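Local atomic coordinates of cytosol aminopeptidase (Staphylococcus aureus subsp. aureus, PDB entry 3KZW), a protein that probably removes amino acids from the N-terminal end of peptides as a metal-dependent, hexameric leucyl aminopeptidase of the cytosol. Residues T352-E357 against A375-N380; A442-S447 against A466-H471. All blocks are in the same frame, centred on the assembly; numbering follows the deposited sequence.

Contact 1: T352-E357 against A375-N380; sequences TALSGE and AVFYAN
A type I beta turn from Ala353 to Gly356, joining strand 350-352 to strand 358-360 in the catalytic domain, rests against helix 368-380, and its two middle residues, Leu354 and Ser355, meet Phe377 of that helix. Ser355 sits over one face of the aromatic ring. Ser355 CA stands 3.6 Å from the Phe377 centroid, only 10° off the ring normal, so this is a CH-pi contact. On the same face Ser355 CB adds a second carbon, 3.7 Å from Phe377 CE1. Leu354 works at the ring's periphery instead: its CD2 reaches Phe377 CD2 at 3.7 Å in the plane of the ring and also leans on Tyr378 CB at 3.8 Å, fitting between two consecutive side chains of the helix. Phe377 presents its face to the turn because CG is turned anti to the backbone N (chi1 -170°) and the ring stands steeply to the CA-CB-CG plane (chi2 81°).

The serine hydroxyl is occupied within the loop. Ser355 OG receives the backbone N of Glu357 at 3.3 Å, an ST turn, and donates to Glu357 OE1 at 2.9 Å, which accepts through its anti lone pair. These two bonds fix the rotation of the hydroxyl while the serine carbons cover the phenyl ring. Leu354 N is held by Asp374 OD1, just before the helical segment, a polar tie beside the apolar contact. On the helix side turned from the loop, Ala375 and Ala379 pack on strands 278-285 and 328-338 of the central sheet.

Contact 2: A442-S447 against A466-H471; sequences ASIKHS and ASFVTH. With NA (sodium ion), chain R.
The backbones come closest at Ile444 and Phe468, whose CA atoms are 6.2 Å apart, where the type I turn from Ser443 to His446 lies beside helix 461-470. A type I beta turn thus packs on a helix within the catalytic domain, and one side chain carries the contact: Ile444 lays its branches against Ser467, Phe468 and His471. Its CG1 occupies the position between the backbone N and the carbonyl carbon (chi1 59°); both methyls lie over Ser467 and then diverge, CG2 toward Phe468 and CD1 toward His471. Ile444 CG2 lies 3.7 Å from Ser467 OG and 4.2 Å from Phe468 CB, near the plane of the Phe468 ring at its edge. Further along the 466-471 segment, Ile444 CD1 meets His471 CB at 4.0 Å and approaches the imidazole obliquely.

Ser467 OG therefore sits against methyl groups, and its polar needs are met in part by a weak hydrogen bond to Glu440 O of helix 438-443. His471 NE2 hydrogen-bonds Glu357 OE2. Leu452, on strand 452-453, touches both Ile444 and His471, while the Phe468 side chain packs on Arg369 and Leu370 of helix 368-380.

The 466-471 segment also serves a sodium ion, bound by Thr470 O at 2.5 Å together with Gly474 O and two waters. Within the helical turn leading from Ala466 to Thr470, Ala466 O accepts both Thr470 N and Thr470 OG1 from opposite faces of its carbonyl plane, the hydroxyl OG1 at 2.7 Å with a C=O...donor angle of 131°.

In the fold
Contacts 1 and 2 follow one another along the chain, their centres 14 Å apart on the same side of the chain's centre. Two links join them. Glu357 OE2, in the loop of contact 1, lies 2.9 Å from His471 NE2 of contact 2, a probable hydrogen bond that connects the 352-357 loop to the 466-471 segment. A second link is apolar: Val376 CG2 packs on Val469 CG1 at 4.1 Å, where helices 368-380 and 461-470 touch. The sodium ion is bound within contact 2 through Thr470 O, and lies about 10 Å from the side chain of Phe377 in contact 1, although in contact 1 neither segment supplies it with a ligand.

Contact 1: T352-E357 against A375-N380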
ATOM      1  N   THR A 352       6.967  34.298  -1.087  1.00  2.70           N
ATOM      2  CA  THR A 352       7.504  35.278  -0.151  1.00  2.66           C
ATOM      3  C   THR A 352       6.518  35.487   0.995  1.00  2.66           C
ATOM      4  O   THR A 352       5.384  35.916   0.779  1.00  2.69           O
ATOM      5  CB  THR A 352       7.806  36.623  -0.846  1.00  2.64           C
ATOM      6  OG1 THR A 352       8.577  36.388  -2.030  1.00  2.69           O
ATOM      7  CG2 THR A 352       8.580  37.551   0.080  1.00  2.58           C
ATOM      8  N   ALA A 353       6.960  35.169   2.208  1.00  2.61           N
ATOM      9  CA  ALA A 353       6.149  35.336   3.409  1.00  2.63           C
ATOM     10  C   ALA A 353       5.950  36.815   3.754  1.00  2.71           C
ATOM     11  O   ALA A 353       6.591  37.690   3.162  1.00  2.74           O
ATOM     12  CB  ALA A 353       6.797  34.601   4.571  1.00  2.63           C
ATOM     13  N   LEU A 354       5.060  37.088   4.709  1.00  2.69           N
ATOM     14  CA  LEU A 354       4.855  38.447   5.207  1.00  2.66           C
ATOM     15  C   LEU A 354       6.136  38.986   5.847  1.00  2.67           C
ATOM     16  O   LEU A 354       6.390  40.191   5.820  1.00  2.72           O
ATOM     17  CB  LEU A 354       3.695  38.491   6.206  1.00  2.69           C
ATOM     18  CG  LEU A 354       3.199  39.859   6.688  1.00  2.65           C
ATOM     19  CD1 LEU A 354       2.452  40.600   5.588  1.00  2.62           C
ATOM     20  CD2 LEU A 354       2.322  39.705   7.921  1.00  2.62           C
ATOM     21  N   SER A 355       6.939  38.081   6.403  1.00  2.62           N
ATOM     22  CA  SER A 355       8.223  38.432   7.008  1.00  2.65           C
ATOM     23  C   SER A 355       9.245  38.910   5.976  1.00  2.69           C
ATOM     24  O   SER A 355      10.221  39.576   6.327  1.00  2.73           O
ATOM     25  CB  SER A 355       8.789  37.245   7.789  1.00  2.65           C
ATOM     26  OG  SER A 355       9.221  36.213   6.919  1.00  2.64           O
ATOM     27  N   GLY A 356       9.017  38.563   4.711  1.00  2.68           N
ATOM     28  CA  GLY A 356       9.941  38.894   3.629  1.00  2.65           C
ATOM     29  C   GLY A 356      10.837  37.726   3.262  1.00  2.64           C
ATOM     30  O   GLY A 356      11.558  37.778   2.266  1.00  2.65           O
ATOM     31  N   GLU A 357      10.789  36.675   4.076  1.00  2.65           N
ATOM     32  CA  GLU A 357      11.559  35.457   3.841  1.00  2.65           C
ATOM     33  C   GLU A 357      10.911  34.600   2.759  1.00  2.65           C
ATOM     34  O   GLU A 357       9.686  34.592   2.609  1.00  2.67           O
ATOM     35  CB  GLU A 357      11.680  34.648   5.134  1.00  2.63           C
ATOM     36  CG  GLU A 357      12.530  35.307   6.205  1.00  2.68           C
ATOM     37  CD  GLU A 357      12.413  34.618   7.551  1.00  2.86           C
ATOM     38  OE1 GLU A 357      11.303  34.630   8.134  1.00  2.85           O
ATOM     39  OE2 GLU A 357      13.437  34.073   8.029  1.00  2.84           O
ATOM     40  N   ALA A 375       0.244  34.812  10.020  1.00  2.63           N
ATOM     41  CA  ALA A 375      -0.587  35.312  11.109  1.00  2.61           C
ATOM     42  C   ALA A 375       0.235  35.662  12.352  1.00  2.65           C
ATOM     43  O   ALA A 375      -0.022  36.676  13.005  1.00  2.65           O
ATOM     44  CB  ALA A 375      -1.679  34.306  11.445  1.00  2.59           C
ATOM     45  N   VAL A 376       1.222  34.823  12.671  1.00  2.65           N
ATOM     46  CA  VAL A 376       2.098  35.044  13.824  1.00  2.66           C
ATOM     47  C   VAL A 376       2.940  36.306  13.632  1.00  2.68           C
ATOM     48  O   VAL A 376       3.057  37.125  14.549  1.00  2.72           O
ATOM     49  CB  VAL A 376       2.993  33.807  14.133  1.00  2.64           C
ATOM     50  CG1 VAL A 376       4.147  34.172  15.055  1.00  2.55           C
ATOM     51  CG2 VAL A 376       2.165  32.692  14.756  1.00  2.63           C
ATOM     52  N   PHE A 377       3.506  36.465  12.436  1.00  2.65           N
ATOM     53  CA  PHE A 377       4.299  37.650  12.114  1.00  2.63           C
ATOM     54  C   PHE A 377       3.458  38.921  12.206  1.00  2.64           C
ATOM     55  O   PHE A 377       3.922  39.943  12.714  1.00  2.67           O
ATOM     56  CB  PHE A 377       4.951  37.530  10.731  1.00  2.62           C
ATOM     57  CG  PHE A 377       5.964  38.603  10.447  1.00  2.61           C
ATOM     58  CD1 PHE A 377       7.264  38.499  10.935  1.00  2.66           C
ATOM     59  CD2 PHE A 377       5.617  39.724   9.701  1.00  2.67           C
ATOM     60  CE1 PHE A 377       8.208  39.498  10.683  1.00  2.58           C
ATOM     61  CE2 PHE A 377       6.555  40.731   9.445  1.00  2.68           C
ATOM     62  CZ  PHE A 377       7.851  40.615   9.936  1.00  2.54           C
ATOM     63  N   TYR A 378       2.222  38.844  11.717  1.00  2.66           N
ATOM     64  CA  TYR A 378       1.280  39.957  11.808  1.00  2.64           C
ATOM     65  C   TYR A 378       0.897  40.260  13.257  1.00  2.65           C
ATOM     66  O   TYR A 378       0.785  41.422  13.640  1.00  2.68           O
ATOM     67  CB  TYR A 378       0.029  39.677  10.969  1.00  2.64           C
ATOM     68  CG  TYR A 378      -1.040  40.743  11.074  1.00  2.62           C
ATOM     69  CD1 TYR A 378      -0.893  41.973  10.428  1.00  2.64           C
ATOM     70  CD2 TYR A 378      -2.201  40.521  11.812  1.00  2.66           C
ATOM     71  CE1 TYR A 378      -1.872  42.957  10.523  1.00  2.66           C
ATOM     72  CE2 TYR A 378      -3.188  41.498  11.912  1.00  2.69           C
ATOM     73  CZ  TYR A 378      -3.016  42.711  11.265  1.00  2.75           C
ATOM     74  OH  TYR A 378      -3.987  43.676  11.359  1.00  2.79           O
ATOM     75  N   ALA A 379       0.703  39.213  14.056  1.00  2.65           N
ATOM     76  CA  ALA A 379       0.353  39.373  15.468  1.00  2.65           C
ATOM     77  C   ALA A 379       1.462  40.074  16.256  1.00  2.67           C
ATOM     78  O   ALA A 379       1.185  40.851  17.174  1.00  2.69           O
ATOM     79  CB  ALA A 379       0.028  38.024  16.089  1.00  2.62           C
ATOM     80  N   ASN A 380       2.709  39.803  15.877  1.00  2.67           N
ATOM     81  CA  ASN A 380       3.879  40.347  16.560  1.00  2.63           C
ATOM     82  C   ASN A 380       4.067  41.853  16.338  1.00  2.65           C
ATOM     83  O   ASN A 380       4.770  42.517  17.105  1.00  2.68           O
ATOM     84  CB  ASN A 380       5.136  39.579  16.141  1.00  2.63           C
ATOM     85  CG  ASN A 380       6.196  39.549  17.228  1.00  2.63           C
ATOM     86  OD1 ASN A 380       5.893  39.647  18.418  1.00  2.65           O
ATOM     87  ND2 ASN A 380       7.450  39.398  16.822  1.00  2.59           N
TER

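Contact 2: A442-S447 against A466-H471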
ATOM      1  N   ALA A 442      17.460  24.211  12.830  1.00  2.67           N
ATOM      2  CA  ALA A 442      18.328  24.126  11.661  1.00  2.63           C
ATOM      3  C   ALA A 442      17.620  23.532  10.446  1.00  2.69           C
ATOM      4  O   ALA A 442      17.829  23.993   9.323  1.00  2.79           O
ATOM      5  CB  ALA A 442      19.577  23.323  11.987  1.00  2.56           C
ATOM      6  N   SER A 443      16.784  22.519  10.668  1.00  2.67           N
ATOM      7  CA  SER A 443      16.192  21.763   9.565  1.00  2.66           C
ATOM      8  C   SER A 443      15.090  22.501   8.804  1.00  2.68           C
ATOM      9  O   SER A 443      14.781  22.144   7.664  1.00  2.72           O
ATOM     10  CB  SER A 443      15.710  20.384  10.030  1.00  2.63           C
ATOM     11  OG  SER A 443      14.621  20.499  10.925  1.00  2.89           O
ATOM     12  N   ILE A 444      14.507  23.531   9.421  1.00  2.64           N
ATOM     13  CA  ILE A 444      13.519  24.371   8.727  1.00  2.62           C
ATOM     14  C   ILE A 444      14.187  25.235   7.659  1.00  2.63           C
ATOM     15  O   ILE A 444      13.517  25.825   6.813  1.00  2.67           O
ATOM     16  CB  ILE A 444      12.674  25.258   9.692  1.00  2.59           C
ATOM     17  CG1 ILE A 444      13.566  26.201  10.510  1.00  2.66           C
ATOM     18  CG2 ILE A 444      11.786  24.390  10.589  1.00  2.58           C
ATOM     19  CD1 ILE A 444      12.822  27.360  11.145  1.00  2.55           C
ATOM     20  N   LYS A 445      15.515  25.286   7.702  1.00  2.63           N
ATOM     21  CA  LYS A 445      16.304  26.066   6.753  1.00  2.68           C
ATOM     22  C   LYS A 445      16.938  25.190   5.665  1.00  2.69           C
ATOM     23  O   LYS A 445      17.670  25.692   4.809  1.00  2.67           O
ATOM     24  CB  LYS A 445      17.388  26.858   7.492  1.00  2.66           C
ATOM     25  CG  LYS A 445      16.844  27.888   8.489  1.00  2.78           C
ATOM     26  CD  LYS A 445      17.936  28.448   9.402  1.00  2.70           C
ATOM     27  CE  LYS A 445      18.779  29.507   8.702  1.00  2.87           C
ATOM     28  NZ  LYS A 445      19.816  30.085   9.606  1.00  2.93           N
ATOM     29  N   HIS A 446      16.649  23.889   5.699  1.00  2.72           N
ATOM     30  CA  HIS A 446      17.212  22.940   4.732  1.00  2.71           C
ATOM     31  C   HIS A 446      16.488  22.978   3.382  1.00  2.69           C
ATOM     32  O   HIS A 446      15.796  22.027   2.997  1.00  2.66           O
ATOM     33  CB  HIS A 446      17.234  21.508   5.291  1.00  2.72           C
ATOM     34  CG  HIS A 446      18.246  21.289   6.375  1.00  2.82           C
ATOM     35  ND1 HIS A 446      18.147  20.256   7.283  1.00  2.87           N
ATOM     36  CD2 HIS A 446      19.372  21.969   6.700  1.00  2.78           C
ATOM     37  CE1 HIS A 446      19.171  20.307   8.118  1.00  2.85           C
ATOM     38  NE2 HIS A 446      19.929  21.338   7.786  1.00  2.84           N
ATOM     39  N   SER A 447      16.650  24.093   2.678  1.00  2.67           N
ATOM     40  CA  SER A 447      16.157  24.240   1.317  1.00  2.63           C
ATOM     41  C   SER A 447      17.315  24.610   0.407  1.00  2.67           C
ATOM     42  O   SER A 447      18.169  25.419   0.778  1.00  2.71           O
ATOM     43  CB  SER A 447      15.080  25.316   1.243  1.00  2.61           C
ATOM     44  OG  SER A 447      14.671  25.524  -0.098  1.00  2.63           O
ATOM     45  N   ALA A 466       6.338  22.913  14.689  1.00  2.66           N
ATOM     46  CA  ALA A 466       6.396  23.871  15.789  1.00  2.69           C
ATOM     47  C   ALA A 466       7.546  24.858  15.600  1.00  2.68           C
ATOM     48  O   ALA A 466       7.382  26.061  15.812  1.00  2.63           O
ATOM     49  CB  ALA A 466       6.534  23.140  17.112  1.00  2.67           C
ATOM     50  N   SER A 467       8.699  24.334  15.192  1.00  2.69           N
ATOM     51  CA  SER A 467       9.876  25.147  14.904  1.00  2.65           C
ATOM     52  C   SER A 467       9.598  26.139  13.779  1.00  2.66           C
ATOM     53  O   SER A 467      10.037  27.287  13.833  1.00  2.72           O
ATOM     54  CB  SER A 467      11.058  24.254  14.526  1.00  2.63           C
ATOM     55  OG  SER A 467      12.218  25.023  14.258  1.00  2.74           O
ATOM     56  N   PHE A 468       8.861  25.686  12.768  1.00  2.65           N
ATOM     57  CA  PHE A 468       8.502  26.525  11.629  1.00  2.63           C
ATOM     58  C   PHE A 468       7.603  27.690  12.046  1.00  2.64           C
ATOM     59  O   PHE A 468       7.857  28.835  11.672  1.00  2.66           O
ATOM     60  CB  PHE A 468       7.828  25.691  10.538  1.00  2.55           C
ATOM     61  CG  PHE A 468       7.633  26.427   9.242  1.00  2.54           C
ATOM     62  CD1 PHE A 468       6.484  27.178   9.015  1.00  2.60           C
ATOM     63  CD2 PHE A 468       8.594  26.362   8.240  1.00  2.60           C
ATOM     64  CE1 PHE A 468       6.296  27.860   7.814  1.00  2.59           C
ATOM     65  CE2 PHE A 468       8.417  27.036   7.035  1.00  2.58           C
ATOM     66  CZ  PHE A 468       7.266  27.788   6.822  1.00  2.57           C
ATOM     67  N   VAL A 469       6.566  27.388  12.823  1.00  2.67           N
ATOM     68  CA  VAL A 469       5.615  28.397  13.291  1.00  2.65           C
ATOM     69  C   VAL A 469       6.260  29.394  14.263  1.00  2.68           C
ATOM     70  O   VAL A 469       6.097  30.605  14.102  1.00  2.70           O
ATOM     71  CB  VAL A 469       4.358  27.740  13.920  1.00  2.66           C
ATOM     72  CG1 VAL A 469       3.434  28.785  14.532  1.00  2.67           C
ATOM     73  CG2 VAL A 469       3.611  26.926  12.875  1.00  2.62           C
ATOM     74  N   THR A 470       7.009  28.885  15.244  1.00  2.68           N
ATOM     75  CA  THR A 470       7.601  29.729  16.292  1.00  2.68           C
ATOM     76  C   THR A 470       8.766  30.582  15.800  1.00  2.70           C
ATOM     77  O   THR A 470       9.224  31.483  16.510  1.00  2.82           O
ATOM     78  CB  THR A 470       8.054  28.909  17.518  1.00  2.66           C
ATOM     79  OG1 THR A 470       8.928  27.856  17.094  1.00  2.76           O
ATOM     80  CG2 THR A 470       6.850  28.315  18.245  1.00  2.67           C
ATOM     81  N   HIS A 471       9.244  30.293  14.592  1.00  2.70           N
ATOM     82  CA  HIS A 471      10.309  31.070  13.957  1.00  2.64           C
ATOM     83  C   HIS A 471       9.867  32.505  13.693  1.00  2.64           C
ATOM     84  O   HIS A 471      10.663  33.433  13.799  1.00  2.74           O
ATOM     85  CB  HIS A 471      10.737  30.402  12.647  1.00  2.66           C
ATOM     86  CG  HIS A 471      11.683  31.221  11.820  1.00  2.70           C
ATOM     87  ND1 HIS A 471      13.041  31.261  12.058  1.00  2.64           N
ATOM     88  CD2 HIS A 471      11.467  32.019  10.746  1.00  2.64           C
ATOM     89  CE1 HIS A 471      13.618  32.053  11.171  1.00  2.62           C
ATOM     90  NE2 HIS A 471      12.686  32.525  10.364  1.00  2.57           N
TER
HETATM   91 NA    NA R 497      10.887  32.249  18.139  1.00 29.39          NA
HETATM   92  O   HOH W   1      12.759  32.061  16.662  1.00  9.13           O
HETATM   93  O   HOH W   2       9.692  33.179  19.873  1.00  2.00           O